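Local coordinates for putative aspartate aminotransferase (Thermus thermophilus, PDB 1IUG), which carries pyridoxal 5'-phosphate and probably transfers amino groups between amino acids and 2-oxo acids, at residues 107-111 with 276-280. Sequence-based numbering, arbitrary orientation.
Sequences PYGDT and VPKRF
Gly109 O faces the backbone of Pro277 and Lys278 and takes three contacts. Lys278 N gives it a weak hydrogen bond, 3.5 Å long and bent to 143° at the hydrogen. Pro277 CA makes a CH...O contact to the same Gly109 O at 3.3 Å. A water donates to Gly109 O at 2.7 Å and accepts from Arg279 N, so it bridges the two backbones. Beside this, OD1 of Asp110 forms a salt bridge with NZ of Lys278 at 3.0 Å. Asp110 OD2 is farther from Lys278 NZ, at 3.7 Å. Bends at chi2 and chi4 bring NZ to the carboxylate; chi4 is eclipsed (0°), so the exact NZ position is less certain. In this fold type I enzyme, the turn follows edge strand 100-105 of the large-domain sheet. It meets a small-domain loop after 274-275, the outermost strand of the five-stranded sheet. Gly109 is the third residue of a type II beta turn, closed by Asp110 N bonding to Pro107 O. Its phi is positive (117°), as is usual there, and Gly109 CA lies 3.8 Å from Val276 O. Farther out, Val276 packs on Ala286 and Tyr288, its side chain about 6 Å from that of Arg322, a predicted substrate-binding residue.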
ATOM      1  N   PRO A 107     -31.081  -8.435  -5.410  1.00 34.42           N
ATOM      2  CA  PRO A 107     -31.439  -7.266  -4.601  1.00 34.97           C
ATOM      3  C   PRO A 107     -30.448  -7.155  -3.439  1.00 36.06           C
ATOM      4  O   PRO A 107     -30.055  -8.173  -2.860  1.00 36.08           O
ATOM      5  CB  PRO A 107     -32.831  -7.630  -4.087  1.00 34.71           C
ATOM      6  CG  PRO A 107     -33.386  -8.476  -5.193  1.00 35.86           C
ATOM      7  CD  PRO A 107     -32.219  -9.362  -5.538  1.00 33.77           C
ATOM      8  N   TYR A 108     -30.006  -5.938  -3.135  1.00 35.86           N
ATOM      9  CA  TYR A 108     -29.078  -5.730  -2.029  1.00 36.56           C
ATOM     10  C   TYR A 108     -29.683  -6.333  -0.764  1.00 35.14           C
ATOM     11  O   TYR A 108     -30.812  -6.016  -0.391  1.00 35.02           O
ATOM     12  CB  TYR A 108     -28.787  -4.237  -1.828  1.00 37.21           C
ATOM     13  CG  TYR A 108     -27.652  -3.689  -2.678  1.00 37.63           C
ATOM     14  CD1 TYR A 108     -26.736  -2.780  -2.145  1.00 39.16           C
ATOM     15  CD2 TYR A 108     -27.500  -4.065  -4.015  1.00 39.16           C
ATOM     16  CE1 TYR A 108     -25.698  -2.256  -2.918  1.00 39.45           C
ATOM     17  CE2 TYR A 108     -26.461  -3.545  -4.800  1.00 38.87           C
ATOM     18  CZ  TYR A 108     -25.569  -2.641  -4.243  1.00 39.61           C
ATOM     19  OH  TYR A 108     -24.557  -2.108  -5.010  1.00 41.78           O
ATOM     20  N   GLY A 109     -28.944  -7.250  -0.146  1.00 34.83           N
ATOM     21  CA  GLY A 109     -29.419  -7.915   1.055  1.00 34.24           C
ATOM     22  C   GLY A 109     -29.561  -9.405   0.806  1.00 35.10           C
ATOM     23  O   GLY A 109     -29.606 -10.204   1.745  1.00 33.22           O
ATOM     24  N   ASP A 110     -29.638  -9.773  -0.471  1.00 35.64           N
ATOM     25  CA  ASP A 110     -29.770 -11.169  -0.886  1.00 37.96           C
ATOM     26  C   ASP A 110     -28.418 -11.780  -1.243  1.00 35.30           C
ATOM     27  O   ASP A 110     -27.416 -11.076  -1.360  1.00 34.19           O
ATOM     28  CB  ASP A 110     -30.707 -11.287  -2.095  1.00 42.13           C
ATOM     29  CG  ASP A 110     -32.170 -11.097  -1.732  1.00 47.32           C
ATOM     30  OD1 ASP A 110     -32.482 -10.226  -0.888  1.00 52.10           O
ATOM     31  OD2 ASP A 110     -33.016 -11.819  -2.303  1.00 50.60           O
ATOM     32  N   THR A 111     -28.404 -13.100  -1.390  1.00 33.79           N
ATOM     33  CA  THR A 111     -27.198 -13.838  -1.755  1.00 35.15           C
ATOM     34  C   THR A 111     -27.548 -14.837  -2.854  1.00 35.56           C
ATOM     35  O   THR A 111     -28.703 -15.247  -2.989  1.00 36.64           O
ATOM     36  CB  THR A 111     -26.589 -14.602  -0.548  1.00 34.11           C
ATOM     37  OG1 THR A 111     -27.576 -15.461   0.032  1.00 34.21           O
ATOM     38  CG2 THR A 111     -26.075 -13.631   0.505  1.00 34.05           C
ATOM     39  N   VAL A 276     -31.476  -5.888   7.081  1.00 36.00           N
ATOM     40  CA  VAL A 276     -31.318  -5.843   5.631  1.00 35.05           C
ATOM     41  C   VAL A 276     -31.089  -7.213   4.980  1.00 35.27           C
ATOM     42  O   VAL A 276     -31.766  -7.555   4.011  1.00 35.84           O
ATOM     43  CB  VAL A 276     -30.186  -4.868   5.219  1.00 32.81           C
ATOM     44  CG1 VAL A 276     -29.995  -4.871   3.712  1.00 31.78           C
ATOM     45  CG2 VAL A 276     -30.508  -3.470   5.702  1.00 31.53           C
ATOM     46  N   PRO A 277     -30.149  -8.019   5.509  1.00 36.71           N
ATOM     47  CA  PRO A 277     -29.880  -9.340   4.926  1.00 37.72           C
ATOM     48  C   PRO A 277     -30.750 -10.493   5.442  1.00 38.67           C
ATOM     49  O   PRO A 277     -31.430 -10.367   6.459  1.00 38.50           O
ATOM     50  CB  PRO A 277     -28.421  -9.561   5.296  1.00 36.85           C
ATOM     51  CG  PRO A 277     -28.372  -8.997   6.686  1.00 36.80           C
ATOM     52  CD  PRO A 277     -29.165  -7.707   6.569  1.00 35.02           C
ATOM     53  N   LYS A 278     -30.725 -11.607   4.709  1.00 40.81           N
ATOM     54  CA  LYS A 278     -31.460 -12.823   5.071  1.00 43.60           C
ATOM     55  C   LYS A 278     -30.463 -13.710   5.816  1.00 43.78           C
ATOM     56  O   LYS A 278     -30.802 -14.371   6.794  1.00 44.36           O
ATOM     57  CB  LYS A 278     -31.942 -13.572   3.820  1.00 46.08           C
ATOM     58  CG  LYS A 278     -32.783 -12.761   2.842  1.00 49.82           C
ATOM     59  CD  LYS A 278     -34.061 -12.230   3.491  1.00 53.84           C
ATOM     60  CE  LYS A 278     -34.917 -11.419   2.512  1.00 54.92           C
ATOM     61  NZ  LYS A 278     -34.334 -11.321   1.138  1.00 55.60           N
ATOM     62  N   ARG A 279     -29.241 -13.744   5.289  1.00 42.86           N
ATOM     63  CA  ARG A 279     -28.130 -14.501   5.852  1.00 43.76           C
ATOM     64  C   ARG A 279     -27.264 -13.478   6.570  1.00 42.04           C
ATOM     65  O   ARG A 279     -26.797 -12.513   5.963  1.00 41.44           O
ATOM     66  CB  ARG A 279     -27.329 -15.153   4.729  1.00 47.80           C
ATOM     67  CG  ARG A 279     -27.793 -16.536   4.316  1.00 52.20           C
ATOM     68  CD  ARG A 279     -27.708 -17.520   5.465  1.00 56.11           C
ATOM     69  NE  ARG A 279     -27.260 -18.836   5.011  1.00 57.89           N
ATOM     70  CZ  ARG A 279     -26.003 -19.135   4.691  1.00 58.53           C
ATOM     71  NH1 ARG A 279     -25.047 -18.214   4.765  1.00 56.37           N
ATOM     72  NH2 ARG A 279     -25.694 -20.370   4.317  1.00 60.48           N
ATOM     73  N   PHE A 280     -27.022 -13.708   7.852  1.00 40.17           N
ATOM     74  CA  PHE A 280     -26.256 -12.762   8.646  1.00 40.03           C
ATOM     75  C   PHE A 280     -24.763 -13.010   8.793  1.00 38.21           C
ATOM     76  O   PHE A 280     -24.331 -14.091   9.193  1.00 39.13           O
ATOM     77  CB  PHE A 280     -26.898 -12.612  10.028  1.00 42.12           C
ATOM     78  CG  PHE A 280     -28.357 -12.263   9.975  1.00 45.37           C
ATOM     79  CD1 PHE A 280     -29.315 -13.255   9.769  1.00 47.21           C
ATOM     80  CD2 PHE A 280     -28.774 -10.945  10.099  1.00 46.03           C
ATOM     81  CE1 PHE A 280     -30.669 -12.934   9.682  1.00 48.78           C
ATOM     82  CE2 PHE A 280     -30.122 -10.611  10.016  1.00 47.66           C
ATOM     83  CZ  PHE A 280     -31.073 -11.607   9.805  1.00 49.13           C
TER
HETATM   84  O   HOH W   1     -28.832 -12.525   2.866  1.00 29.65           O